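Local coordinates for protein SusD homolog (Bacteroides thetaiotaomicron, PDB 3SGH) that probably binds glycans at the outer membrane as a lipoprotein of the SusD family, for uptake by a partner transporter, at residues S369-Y374 with S391-K396; T23-Y28 with Q106-Y111; G453-R458 with G486-W491; S289-E294 with A380-N385; N238-V243 with L304-D309. All coordinates share one frame; numbering follows the deposited sequence. Where two conformers were deposited one is given.

The five contacts lie within one SusD-like chain, and none is known to form its glycan-binding site. Interactions 1 and 4 are in contact: their segments alternate along the sequence, and Y374 CD2 packs 3.2 Å from N385 O, although their centres are about 24 Å apart. Interaction 5 also alternates with interaction 4, since 289-294 falls between 238-243 and 304-309, while 380-385 comes after both; their nearest atoms are about 11 Å apart. Interaction 2 is a buried helical contact across the chain's centre from interactions 1 and 4, with about 36 Å between the centres of 1 and 2. Interaction 3 joins two late loops, about 12 Å from interaction 2 at the nearest atoms.

Interaction 1 (S369-Y374 with S391-K396); sequences SIPGNY and SSITIK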
# COMPACT_ATOMS: atom_id res chain seq x y z
N SER A 369 25.57 4.58 -8.80
CA SER A 369 24.52 5.56 -8.75
C SER A 369 23.82 5.56 -7.39
O SER A 369 23.52 4.51 -6.84
CB SER A 369 23.49 5.33 -9.86
OG SER A 369 24.05 5.43 -11.15
N ILE A 370 23.55 6.75 -6.86
CA ILE A 370 22.87 6.85 -5.56
C ILE A 370 21.59 7.66 -5.68
O ILE A 370 21.39 8.40 -6.65
CB ILE A 370 23.79 7.46 -4.50
CG1 ILE A 370 24.20 8.88 -4.86
CG2 ILE A 370 25.04 6.50 -4.33
CD1 ILE A 370 25.25 9.48 -3.91
N PRO A 371 20.69 7.52 -4.71
CA PRO A 371 19.42 8.23 -4.79
C PRO A 371 19.64 9.75 -4.88
O PRO A 371 20.54 10.30 -4.25
CB PRO A 371 18.68 7.75 -3.52
CG PRO A 371 19.30 6.41 -3.23
CD PRO A 371 20.70 6.53 -3.60
N GLY A 372 18.86 10.40 -5.73
CA GLY A 372 19.04 11.81 -6.04
C GLY A 372 18.49 12.74 -4.99
O GLY A 372 17.53 12.42 -4.26
N ASN A 373 19.09 13.91 -4.91
CA ASN A 373 18.54 14.97 -4.08
C ASN A 373 17.41 15.61 -4.85
O ASN A 373 17.33 15.45 -6.07
CB ASN A 373 19.62 15.99 -3.74
CG ASN A 373 20.73 15.39 -2.95
OD1 ASN A 373 20.49 14.54 -2.11
ND2 ASN A 373 21.95 15.82 -3.21
N TYR A 374 16.57 16.36 -4.16
CA TYR A 374 15.44 16.99 -4.79
C TYR A 374 15.65 18.49 -4.84
O TYR A 374 16.01 19.07 -3.82
CB TYR A 374 14.19 16.73 -3.96
CG TYR A 374 13.00 17.47 -4.48
CD1 TYR A 374 12.42 17.13 -5.69
CD2 TYR A 374 12.42 18.49 -3.74
CE1 TYR A 374 11.33 17.83 -6.18
CE2 TYR A 374 11.31 19.19 -4.22
CZ TYR A 374 10.77 18.84 -5.44
OH TYR A 374 9.69 19.52 -5.93
N SER A 391 19.23 8.60 1.79
CA SER A 391 19.75 7.30 1.34
C SER A 391 20.95 7.40 0.40
O SER A 391 21.01 8.27 -0.48
CB SER A 391 18.64 6.53 0.63
OG SER A 391 19.03 5.21 0.32
N SER A 392 21.90 6.48 0.57
CA SER A 392 23.03 6.38 -0.33
C SER A 392 23.09 5.01 -0.98
O SER A 392 24.13 4.64 -1.58
CB SER A 392 24.31 6.64 0.46
OG SER A 392 24.35 5.87 1.66
N ILE A 393 21.98 4.27 -0.87
CA ILE A 393 21.96 2.86 -1.27
C ILE A 393 22.07 2.71 -2.79
O ILE A 393 21.34 3.35 -3.56
CB ILE A 393 20.74 2.10 -0.65
CG1 ILE A 393 21.01 0.60 -0.48
CG2 ILE A 393 19.45 2.34 -1.44
CD1 ILE A 393 22.13 0.25 0.61
N THR A 394 22.98 1.85 -3.23
CA THR A 394 23.19 1.59 -4.63
C THR A 394 22.42 0.36 -5.07
O THR A 394 21.91 -0.39 -4.24
CB THR A 394 24.71 1.39 -4.91
OG1 THR A 394 25.21 0.33 -4.08
CG2 THR A 394 25.48 2.69 -4.62
N ILE A 395 22.34 0.13 -6.37
CA ILE A 395 21.49 -0.94 -6.91
C ILE A 395 22.09 -2.33 -6.89
O ILE A 395 21.46 -3.29 -6.43
CB ILE A 395 21.12 -0.63 -8.37
CG1 ILE A 395 20.37 0.74 -8.49
CG2 ILE A 395 20.27 -1.81 -9.00
CD1 ILE A 395 20.54 1.39 -9.86
N LYS A 396 23.33 -2.46 -7.39
CA LYS A 396 23.98 -3.77 -7.50
C LYS A 396 24.04 -4.47 -6.15
O LYS A 396 24.46 -3.87 -5.16
CB LYS A 396 25.40 -3.66 -8.06
CG LYS A 396 26.15 -5.00 -8.27
CD LYS A 396 27.63 -4.86 -7.89
CE LYS A 396 28.54 -5.84 -8.63
NZ LYS A 396 28.06 -7.26 -8.61
O HOH W 1 23.39 2.11 -7.98
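The pyrrolidine ring of P371 is the one cyclic group that carries this contact, and it turns its CG and CD atoms toward the backbone carbonyls of 391-396. P371 CD lies 3.2 Å from I393 O and 3.6 Å from S391 O, so two carbonyl oxygens approach the same methylene. The apolar side is slighter, with P371 CG 4.4 Å from I393 CG2. I393 O has a true donor in the hydroxyl of Y262, while S391 OG is bonded to E408.

Just before it in the chain, I370 CG2 sits 3.4 Å from S392 O and 3.8 Å from T394 CG2. With its OG1 between the backbone N and carbonyl carbon (chi1 56°), T394 holds CG2 beside its own N, where the methyl also meets S369 O at 3.5 Å. No direct hydrogen bond joins the segments. Instead a water donates to S369 O (2.7 Å) and accepts from I395 N (2.8 Å), bridging the two backbones.

Both segments belong to the long irregular loop between helix 360-364 and helix 403-417. P371 and S391 rest on Y258 of helix 253-261, and I393 packs on E408, R409 and T412 of helix 403-417.

Interaction 2 (T23-Y28 with Q106-Y111); sequences TMFNVY and QLTRVY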
# COMPACT_ATOMS: atom_id res chain seq x y z
N THR A 23 -19.24 -5.30 -5.33
CA THR A 23 -19.02 -4.11 -4.52
C THR A 23 -17.81 -4.27 -3.63
O THR A 23 -17.00 -3.37 -3.49
CB THR A 23 -20.18 -3.83 -3.59
OG1 THR A 23 -21.40 -4.23 -4.21
CG2 THR A 23 -20.19 -2.36 -3.20
N MSE A 24 -17.71 -5.45 -3.01
CA MSE A 24 -16.63 -5.73 -2.05
C MSE A 24 -15.28 -5.57 -2.74
O MSE A 24 -14.31 -5.07 -2.15
CB MSE A 24 -16.73 -7.14 -1.44
CG MSE A 24 -18.02 -7.42 -0.71
SE MSE A 24 -18.06 -9.20 -0.01
CE MSE A 24 -16.75 -8.90 1.34
N PHE A 25 -15.24 -5.96 -4.01
CA PHE A 25 -14.00 -5.95 -4.76
C PHE A 25 -13.39 -4.55 -4.93
O PHE A 25 -12.20 -4.43 -5.31
CB PHE A 25 -14.20 -6.50 -6.17
CG PHE A 25 -14.34 -8.01 -6.29
CD1 PHE A 25 -13.97 -8.92 -5.31
CD2 PHE A 25 -14.81 -8.51 -7.49
CE1 PHE A 25 -14.08 -10.29 -5.53
CE2 PHE A 25 -14.94 -9.88 -7.71
CZ PHE A 25 -14.60 -10.75 -6.75
N ASN A 26 -14.18 -3.50 -4.70
CA ASN A 26 -13.60 -2.15 -4.76
C ASN A 26 -12.47 -1.90 -3.74
O ASN A 26 -11.66 -1.00 -3.94
CB ASN A 26 -14.68 -1.11 -4.58
CG ASN A 26 -15.53 -0.98 -5.84
OD1 ASN A 26 -15.07 -0.38 -6.82
ND2 ASN A 26 -16.70 -1.61 -5.86
N VAL A 27 -12.36 -2.72 -2.69
CA VAL A 27 -11.22 -2.55 -1.78
C VAL A 27 -9.86 -2.85 -2.40
O VAL A 27 -8.85 -2.40 -1.87
CB VAL A 27 -11.33 -3.32 -0.47
CG1 VAL A 27 -12.63 -2.90 0.30
CG2 VAL A 27 -11.23 -4.85 -0.68
N TYR A 28 -9.80 -3.63 -3.47
CA TYR A 28 -8.51 -4.05 -4.00
C TYR A 28 -7.71 -2.91 -4.61
O TYR A 28 -6.52 -2.80 -4.39
CB TYR A 28 -8.70 -5.16 -5.02
CG TYR A 28 -9.10 -6.49 -4.42
CD1 TYR A 28 -8.27 -7.13 -3.51
CD2 TYR A 28 -10.24 -7.16 -4.81
CE1 TYR A 28 -8.58 -8.37 -2.94
CE2 TYR A 28 -10.56 -8.40 -4.24
CZ TYR A 28 -9.72 -9.00 -3.31
OH TYR A 28 -9.99 -10.23 -2.73
N GLN A 106 -14.31 -13.88 2.06
CA GLN A 106 -13.34 -13.89 3.14
C GLN A 106 -12.03 -13.21 2.74
O GLN A 106 -11.49 -12.38 3.49
CB GLN A 106 -13.03 -15.33 3.52
CG GLN A 106 -14.07 -15.97 4.36
CD GLN A 106 -13.58 -17.27 4.98
OE1 GLN A 106 -13.13 -18.16 4.27
NE2 GLN A 106 -13.63 -17.34 6.29
N LEU A 107 -11.52 -13.59 1.59
CA LEU A 107 -10.28 -12.99 1.06
C LEU A 107 -10.41 -11.46 0.89
O LEU A 107 -9.52 -10.69 1.23
CB LEU A 107 -9.89 -13.65 -0.23
CG LEU A 107 -8.67 -13.07 -0.96
CD1 LEU A 107 -7.39 -13.19 -0.12
CD2 LEU A 107 -8.53 -13.83 -2.33
N THR A 108 -11.52 -11.04 0.35
CA THR A 108 -11.77 -9.64 0.07
C THR A 108 -11.93 -8.82 1.36
O THR A 108 -11.38 -7.71 1.45
CB THR A 108 -12.94 -9.47 -0.92
OG1 THR A 108 -12.72 -10.27 -2.10
CG2 THR A 108 -13.07 -8.00 -1.35
N ARG A 109 -12.65 -9.37 2.33
CA ARG A 109 -12.74 -8.78 3.67
C ARG A 109 -11.38 -8.66 4.32
O ARG A 109 -11.04 -7.62 4.80
CB ARG A 109 -13.62 -9.64 4.55
CG ARG A 109 -13.91 -9.09 5.94
CD ARG A 109 -14.73 -10.04 6.69
NE ARG A 109 -15.01 -9.58 8.05
CZ ARG A 109 -15.24 -10.36 9.09
NH1 ARG A 109 -15.11 -11.69 9.01
NH2 ARG A 109 -15.53 -9.78 10.24
N VAL A 110 -10.60 -9.75 4.30
CA VAL A 110 -9.26 -9.68 4.85
C VAL A 110 -8.46 -8.58 4.11
O VAL A 110 -7.76 -7.83 4.76
CB VAL A 110 -8.51 -11.03 4.81
CG1 VAL A 110 -6.97 -10.81 5.09
CG2 VAL A 110 -9.14 -12.10 5.80
N TYR A 111 -8.55 -8.48 2.78
CA TYR A 111 -7.75 -7.48 2.02
C TYR A 111 -8.06 -6.06 2.52
O TYR A 111 -7.16 -5.23 2.81
CB TYR A 111 -7.97 -7.54 0.49
CG TYR A 111 -6.86 -6.79 -0.21
CD1 TYR A 111 -6.96 -5.40 -0.48
CD2 TYR A 111 -5.68 -7.43 -0.54
CE1 TYR A 111 -5.88 -4.72 -1.07
CE2 TYR A 111 -4.63 -6.77 -1.13
CZ TYR A 111 -4.74 -5.42 -1.40
OH TYR A 111 -3.65 -4.78 -1.95
O HOH W 2 -4.20 -2.63 -3.08
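One direct hydrogen bond links the segments: Y28 OH donates to T108 OG1 at 2.8 Å. The hydroxyl of T108 is also bonded to M104 O, one turn back on its own helix, which gives it both a donor and an acceptor neighbour. A water adds a second polar link, donating to Y28 O (2.7 Å) and bonding to Y111 OH, whose other partner is R194.

The aromatic contacts centre on Y28. Its ring and that of Y111 lie obliquely, with planes 55° apart and centroids 5.0 Å from each other, and Y28 CD1 stands 3.6 Å above one face of the Y111 ring, toward the rim. F25 presents its edge to T108, with T108 OG1 in the plane of the F25 ring and 3.7 Å from F25 CE1. F176 meets the rings of both F25 and Y28 edge-to-face.

Much of the remaining van der Waals packing gathers round one methyl. T108 places CG2 opposite its backbone N and OG1 beside it (chi1 -53°), so while OG1 faces Y28, CG2 meets M24 O at 3.3 Å and V27 CG2 at 3.7 Å.

T108 therefore divides its two branches between a polar and an apolar task. Every touching residue is buried, and this pairing lets the first helices of the chain close on helix 100-120 with the hydroxyls of Y28, T108 and Y111 all satisfied.

Interaction 3 (G453-R458 with G486-W491); sequences GQRRLR and GTDLWW
D488 OD1 is gripped by two nitrogens of R455 and by a water. R455 NE donates at 2.7 Å to D488 OD1 along a fairly straight path (160°), and R455 NH2 reaches D488 OD1 at 3.1 Å with a more bent angle of 135°. The salt bridge is thus side-on but converges on a single oxygen. That oxygen lies in the guanidinium plane, whereas the guanidinium and carboxylate planes stand 86° apart, and the two nitrogens come from opposite faces of the carboxylate. Bends at the second and third torsions of R455 fold its chain back to this position.

The water donates to D488 OD1 and to R455 O (2.8 Å) and accepts from L489 N, tying side chain and both backbones together. D488 OD2 forms a further salt bridge with R452, so the carboxylate is probably held firmly as an anion.

R456 runs along the backbone of 486-491: its CD is 3.0 Å from T487 O, a buried carbonyl that has no hydrogen-bonding partner in the model. L489 CD2 meets the edge of the R456 guanidinium, 3.8 Å from R456 NE, while R456 NH1 pairs with D483.

The arrangement is a buried contact between two loops, held by the R455-D488 salt bridge, with R452 and D483 extending the charge pairing. It ties the chain after helix 468-477 to the loop before helix 461-466, within the largely alpha-helical SusD-like fold.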
# COMPACT_ATOMS: atom_id res chain seq x y z
N GLY A 453 7.39 10.97 11.17
CA GLY A 453 6.16 11.26 10.46
C GLY A 453 4.90 10.87 11.24
O GLY A 453 4.96 10.55 12.44
N GLN A 454 3.78 10.87 10.53
CA GLN A 454 2.51 10.39 11.07
C GLN A 454 2.60 8.88 11.21
O GLN A 454 3.14 8.23 10.36
CB GLN A 454 1.33 10.78 10.16
CG GLN A 454 -0.01 10.31 10.72
CD GLN A 454 -1.20 11.15 10.27
OE1 GLN A 454 -1.04 12.28 9.76
NE2 GLN A 454 -2.43 10.61 10.50
N ARG A 455 2.10 8.33 12.31
CA ARG A 455 2.33 6.93 12.65
C ARG A 455 1.07 6.05 12.42
O ARG A 455 1.20 4.84 12.27
CB ARG A 455 2.86 6.84 14.05
CG ARG A 455 4.10 7.65 14.31
CD ARG A 455 5.29 7.34 13.37
NE ARG A 455 5.77 5.96 13.51
CZ ARG A 455 6.75 5.39 12.81
NH1 ARG A 455 7.38 6.06 11.85
NH2 ARG A 455 7.13 4.14 13.05
N ARG A 456 -0.10 6.69 12.40
CA ARG A 456 -1.39 6.03 12.20
C ARG A 456 -2.49 7.05 11.92
O ARG A 456 -2.33 8.24 12.18
CB ARG A 456 -1.79 5.23 13.45
CG ARG A 456 -2.16 6.03 14.66
CD ARG A 456 -2.40 5.20 15.88
NE ARG A 456 -3.78 4.67 15.89
CZ ARG A 456 -4.82 5.33 16.39
NH1 ARG A 456 -4.68 6.57 16.87
NH2 ARG A 456 -6.03 4.77 16.36
N LEU A 457 -3.62 6.57 11.42
CA LEU A 457 -4.85 7.35 11.42
C LEU A 457 -5.57 7.09 12.75
O LEU A 457 -5.36 6.07 13.38
CB LEU A 457 -5.73 6.96 10.23
CG LEU A 457 -5.42 7.68 8.91
CD1 LEU A 457 -3.95 7.62 8.52
CD2 LEU A 457 -6.32 7.11 7.80
N ARG A 458 -6.45 8.01 13.15
CA ARG A 458 -7.18 7.93 14.38
C ARG A 458 -8.52 7.25 14.16
O ARG A 458 -8.99 7.13 13.01
CB ARG A 458 -7.41 9.34 14.95
CG ARG A 458 -6.14 10.01 15.45
CD ARG A 458 -6.38 11.43 15.97
NE ARG A 458 -6.67 12.32 14.83
CZ ARG A 458 -7.88 12.73 14.46
NH1 ARG A 458 -8.96 12.37 15.14
NH2 ARG A 458 -8.03 13.50 13.39
N GLY A 486 0.25 10.35 16.17
CA GLY A 486 1.65 10.03 16.44
C GLY A 486 1.89 8.74 17.24
O GLY A 486 3.05 8.39 17.54
N THR A 487 0.81 8.05 17.60
CA THR A 487 0.84 6.77 18.28
C THR A 487 1.17 5.64 17.32
O THR A 487 0.58 5.53 16.28
CB THR A 487 -0.49 6.48 19.00
OG1 THR A 487 -0.62 7.41 20.09
CG2 THR A 487 -0.56 5.09 19.61
N ASP A 488 2.13 4.81 17.73
CA ASP A 488 2.55 3.68 16.95
C ASP A 488 1.59 2.50 17.02
O ASP A 488 1.02 2.17 18.06
CB ASP A 488 3.97 3.26 17.34
CG ASP A 488 5.05 4.00 16.53
OD1 ASP A 488 4.99 4.01 15.27
OD2 ASP A 488 5.98 4.57 17.19
N LEU A 489 1.44 1.88 15.85
CA LEU A 489 0.77 0.60 15.73
C LEU A 489 1.59 -0.58 16.30
O LEU A 489 2.81 -0.50 16.47
CB LEU A 489 0.39 0.37 14.28
CG LEU A 489 -0.57 1.42 13.72
CD1 LEU A 489 -1.04 1.06 12.32
CD2 LEU A 489 -1.80 1.62 14.65
N TRP A 490 0.91 -1.70 16.49
CA TRP A 490 1.44 -2.83 17.25
C TRP A 490 2.70 -3.42 16.56
O TRP A 490 3.67 -3.83 17.22
CB TRP A 490 0.33 -3.87 17.35
CG TRP A 490 0.68 -5.20 17.85
CD1 TRP A 490 1.01 -5.55 19.15
CD2 TRP A 490 0.61 -6.42 17.11
NE1 TRP A 490 1.18 -6.92 19.22
CE2 TRP A 490 0.96 -7.46 17.99
CE3 TRP A 490 0.31 -6.74 15.80
CZ2 TRP A 490 1.03 -8.81 17.57
CZ3 TRP A 490 0.39 -8.07 15.39
CH2 TRP A 490 0.75 -9.07 16.27
N TRP A 491 2.65 -3.44 15.24
CA TRP A 491 3.70 -4.00 14.40
C TRP A 491 4.76 -2.98 13.99
O TRP A 491 5.78 -3.37 13.43
CB TRP A 491 3.11 -4.61 13.13
CG TRP A 491 2.19 -3.67 12.37
CD1 TRP A 491 0.84 -3.60 12.48
CD2 TRP A 491 2.57 -2.65 11.41
NE1 TRP A 491 0.34 -2.61 11.64
CE2 TRP A 491 1.38 -2.03 10.97
CE3 TRP A 491 3.78 -2.24 10.86
CZ2 TRP A 491 1.38 -0.98 10.05
CZ3 TRP A 491 3.78 -1.21 9.92
CH2 TRP A 491 2.60 -0.58 9.54
O HOH W 3 2.85 3.03 13.65

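Interaction 4 (S289-E294 with A380-N385); sequences SAEIPE and AGHTGN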
# COMPACT_ATOMS: atom_id res chain seq x y z
N SER A 289 4.82 20.77 1.47
CA SER A 289 5.73 21.81 0.95
C SER A 289 5.87 23.01 1.88
O SER A 289 5.03 23.24 2.77
CB SER A 289 5.22 22.22 -0.44
OG SER A 289 3.82 22.43 -0.41
N ALA A 290 6.93 23.80 1.67
CA ALA A 290 7.18 25.01 2.45
C ALA A 290 6.03 25.98 2.31
O ALA A 290 5.69 26.66 3.27
CB ALA A 290 8.50 25.66 2.04
N GLU A 291 5.46 26.09 1.12
CA GLU A 291 4.25 26.86 0.90
C GLU A 291 2.98 25.98 0.90
O GLU A 291 3.03 24.77 0.59
CB GLU A 291 4.37 27.66 -0.40
CG GLU A 291 3.94 26.97 -1.70
CD GLU A 291 4.73 25.70 -2.07
OE1 GLU A 291 5.88 25.50 -1.56
OE2 GLU A 291 4.22 24.94 -2.95
N ILE A 292 1.85 26.57 1.27
CA ILE A 292 0.54 25.82 1.23
C ILE A 292 0.38 25.25 -0.18
O ILE A 292 0.55 25.97 -1.15
CB ILE A 292 -0.64 26.78 1.57
CG1 ILE A 292 -0.59 27.18 3.04
CG2 ILE A 292 -1.95 26.15 1.23
CD1 ILE A 292 -1.42 28.40 3.41
N PRO A 293 0.04 23.96 -0.32
CA PRO A 293 -0.04 23.31 -1.62
C PRO A 293 -1.23 23.89 -2.39
O PRO A 293 -2.30 24.01 -1.82
CB PRO A 293 -0.27 21.83 -1.29
CG PRO A 293 0.13 21.66 0.07
CD PRO A 293 -0.14 22.98 0.76
N GLU A 294 -1.00 24.29 -3.64
CA GLU A 294 -1.99 24.82 -4.56
C GLU A 294 -2.03 24.03 -5.87
O GLU A 294 -0.98 23.88 -6.54
CB GLU A 294 -1.71 26.28 -4.89
CG GLU A 294 -1.98 27.22 -3.75
CD GLU A 294 -3.45 27.36 -3.42
OE1 GLU A 294 -4.30 26.93 -4.23
OE2 GLU A 294 -3.73 27.91 -2.33
N ALA A 380 9.43 29.87 -9.16
CA ALA A 380 10.30 30.72 -8.37
C ALA A 380 9.89 30.71 -6.89
O ALA A 380 8.71 30.60 -6.53
CB ALA A 380 10.30 32.17 -8.92
N GLY A 381 10.88 30.84 -6.04
CA GLY A 381 10.62 30.95 -4.61
C GLY A 381 10.27 29.62 -3.95
O GLY A 381 9.66 29.61 -2.89
N HIS A 382 10.66 28.49 -4.56
CA HIS A 382 10.31 27.17 -4.03
C HIS A 382 11.49 26.40 -3.44
O HIS A 382 11.36 25.19 -3.14
CB HIS A 382 9.67 26.28 -5.12
CG HIS A 382 8.19 26.45 -5.28
ND1 HIS A 382 7.36 25.40 -5.60
CD2 HIS A 382 7.40 27.55 -5.22
CE1 HIS A 382 6.11 25.84 -5.69
NE2 HIS A 382 6.10 27.14 -5.42
N THR A 383 12.66 27.05 -3.31
CA THR A 383 13.84 26.31 -2.83
C THR A 383 13.75 25.82 -1.39
O THR A 383 14.54 24.99 -1.00
CB THR A 383 15.17 27.06 -3.03
OG1 THR A 383 15.23 28.16 -2.11
CG2 THR A 383 15.33 27.51 -4.48
N GLY A 384 12.77 26.30 -0.63
CA GLY A 384 12.46 25.75 0.69
C GLY A 384 11.89 24.33 0.63
O GLY A 384 11.81 23.65 1.66
N ASN A 385 11.56 23.87 -0.59
CA ASN A 385 11.16 22.51 -0.83
C ASN A 385 12.33 21.57 -1.11
O ASN A 385 12.14 20.36 -1.14
CB ASN A 385 10.15 22.44 -1.99
CG ASN A 385 8.86 23.10 -1.63
OD1 ASN A 385 8.41 22.98 -0.49
ND2 ASN A 385 8.25 23.76 -2.57
O HOH W 4 7.74 27.45 -1.29
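H382 offers a ring face to the carboxylate of E291: E291 OE1 stands 4.1 Å above the centre of the H382 ring, E291 OE2 is 3.4 Å from H382 CE1, and the two planes are 30° apart. D376 bonds H382 ND1 and so helps fix the ring's rotation. A water donates to E291 OE1 at 2.7 Å and makes a weak bond to G381 O, the carbonyl just before the histidine.

G384 follows, with its carbonyl oxygen 3.9 Å from A290 CB. A beta carbon on G384 would fall only about 3.2 Å from A290 CB, a tight fit.

N385 does most of the polar work. Its OD1 accepts from A290 N at 2.7 Å, nearly straight (168°) and in the carbonyl plane. Its ND2 donates to E291 OE1 at 3.1 Å, on the syn lone pair, and has D376 OD2 as a second acceptor. The amide and carboxylate planes are turned 64° apart. A leucine here would probably leave A290 N without its acceptor and E291 OE1 without its amide donor, so that the carboxylate is held less firmly.

The amide thus reads both a backbone N-H and an acid, with donor and acceptor ends each matched. Since E291 OE2 is bonded to Y298, neutral donors hold both of its oxygens, a setting in which the negative charge is probably stabilised without a salt bridge.

Interaction 5 (N238-V243 with L304-D309); sequences NGYAIV and LFIATD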
# COMPACT_ATOMS: atom_id res chain seq x y z
N ASN A 238 -10.20 5.01 -14.95
CA ASN A 238 -9.59 4.95 -13.64
C ASN A 238 -9.76 6.26 -12.87
O ASN A 238 -9.93 7.33 -13.45
CB ASN A 238 -8.14 4.43 -13.69
CG ASN A 238 -7.17 5.41 -14.34
OD1 ASN A 238 -6.94 6.48 -13.79
ND2 ASN A 238 -6.51 5.00 -15.46
N GLY A 239 -9.75 6.14 -11.57
CA GLY A 239 -9.89 7.30 -10.68
C GLY A 239 -8.70 8.21 -10.68
O GLY A 239 -8.87 9.41 -10.49
N TYR A 240 -7.50 7.68 -10.93
CA TYR A 240 -6.31 8.53 -10.93
C TYR A 240 -6.42 9.58 -12.01
O TYR A 240 -6.03 10.72 -11.78
CB TYR A 240 -5.04 7.73 -11.11
CG TYR A 240 -4.50 6.95 -9.91
CD1 TYR A 240 -3.92 7.58 -8.82
CD2 TYR A 240 -4.53 5.55 -9.91
CE1 TYR A 240 -3.39 6.90 -7.79
CE2 TYR A 240 -3.98 4.84 -8.87
CZ TYR A 240 -3.40 5.50 -7.82
OH TYR A 240 -2.81 4.81 -6.77
N ALA A 241 -6.94 9.19 -13.17
CA ALA A 241 -7.02 10.14 -14.28
C ALA A 241 -7.99 11.29 -13.92
O ALA A 241 -7.74 12.45 -14.26
CB ALA A 241 -7.43 9.46 -15.54
N ILE A 242 -9.05 10.96 -13.18
CA ILE A 242 -10.01 11.97 -12.74
C ILE A 242 -9.31 12.90 -11.69
O ILE A 242 -9.33 14.11 -11.86
CB ILE A 242 -11.32 11.34 -12.20
CG1 ILE A 242 -12.03 10.56 -13.35
CG2 ILE A 242 -12.25 12.49 -11.62
CD1 ILE A 242 -13.12 9.55 -12.88
N VAL A 243 -8.77 12.33 -10.61
CA VAL A 243 -8.10 13.13 -9.57
C VAL A 243 -6.98 13.98 -10.18
O VAL A 243 -6.85 15.18 -9.91
CB VAL A 243 -7.64 12.24 -8.42
CG1 VAL A 243 -6.98 13.06 -7.30
CG2 VAL A 243 -8.85 11.45 -7.86
N LEU A 304 1.39 11.24 -12.70
CA LEU A 304 1.40 9.78 -12.69
C LEU A 304 1.00 9.33 -14.11
O LEU A 304 -0.01 9.79 -14.67
CB LEU A 304 0.38 9.27 -11.65
CG LEU A 304 0.43 9.86 -10.24
CD1 LEU A 304 -0.69 9.25 -9.40
CD2 LEU A 304 1.79 9.59 -9.58
N PHE A 305 1.80 8.41 -14.66
CA PHE A 305 1.55 7.88 -15.99
C PHE A 305 0.12 7.30 -16.13
O PHE A 305 -0.54 7.47 -17.15
CB PHE A 305 2.57 6.83 -16.36
CG PHE A 305 2.41 6.36 -17.79
CD1 PHE A 305 1.60 5.28 -18.09
CD2 PHE A 305 2.99 7.08 -18.83
CE1 PHE A 305 1.38 4.89 -19.42
CE2 PHE A 305 2.79 6.72 -20.14
CZ PHE A 305 1.98 5.60 -20.46
N ILE A 306 -0.35 6.61 -15.10
CA ILE A 306 -1.66 5.93 -15.16
C ILE A 306 -2.79 6.94 -15.36
O ILE A 306 -3.80 6.59 -15.94
CB ILE A 306 -1.91 5.06 -13.89
CG1 ILE A 306 -3.07 4.07 -14.10
CG2 ILE A 306 -2.12 5.98 -12.66
CD1 ILE A 306 -3.17 3.03 -12.92
N ALA A 307 -2.58 8.20 -14.97
CA ALA A 307 -3.54 9.29 -15.20
C ALA A 307 -3.64 9.72 -16.66
O ALA A 307 -4.63 10.40 -17.01
CB ALA A 307 -3.21 10.55 -14.33
N THR A 308 -2.67 9.33 -17.50
CA THR A 308 -2.57 9.83 -18.87
C THR A 308 -3.46 9.07 -19.86
O THR A 308 -3.63 9.49 -21.01
CB THR A 308 -1.12 9.82 -19.41
OG1 THR A 308 -0.67 8.46 -19.55
CG2 THR A 308 -0.22 10.65 -18.51
N ASP A 309 -4.01 7.94 -19.41
CA ASP A 309 -4.90 7.14 -20.24
C ASP A 309 -5.92 6.56 -19.28
O ASP A 309 -5.62 5.60 -18.58
CB ASP A 309 -4.09 6.01 -20.89
CG ASP A 309 -4.94 5.05 -21.72
OD1 ASP A 309 -6.18 5.13 -21.76
OD2 ASP A 309 -4.30 4.18 -22.35
O HOH W 5 -6.28 13.23 -16.22
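Y240 leans on I306 from its first side-chain atom: Y240 CB lies 3.7 Å from I306 CG2. Y240 CG keeps beside the same methyl, and Y240 CD2 meets it again at 3.7 Å. At the other ortho carbon, Y240 CD1 is 3.7 Å from L304 CD1, and CE1 stays close to that methyl at 3.9 Å. Both methyls come up obliquely. The ring continues on to C36 and N40 of helix 33-40.

The backbones are unusually near, with the CA atoms of A241 and A307 3.7 Å apart. Small side chains permit this, and A241 CB rests 3.3 Å from A307 O. A water bound to A241 O and, weakly, to A307 O adds a polar link here.

N238 precedes helix 239-245 as its N-cap. With CG between the backbone N and carbonyl carbon (chi1 69°), its amide folds over the helix start, where OD1 accepts from A241 N at 2.8 Å. The ND2 end crosses the contact and donates to I306 O at 3.2 Å (154°), approaching from 38° above the carbonyl plane. L312 O is a further acceptor for ND2. A valine in its place would probably leave the A241 N-H uncapped and I306 O without this donor, weakening the hold between helix start and loop.

One amide therefore serves two roles, capping the N-terminal start of the helix and bridging to 304-309, while the Y240 ring adds apolar adhesion.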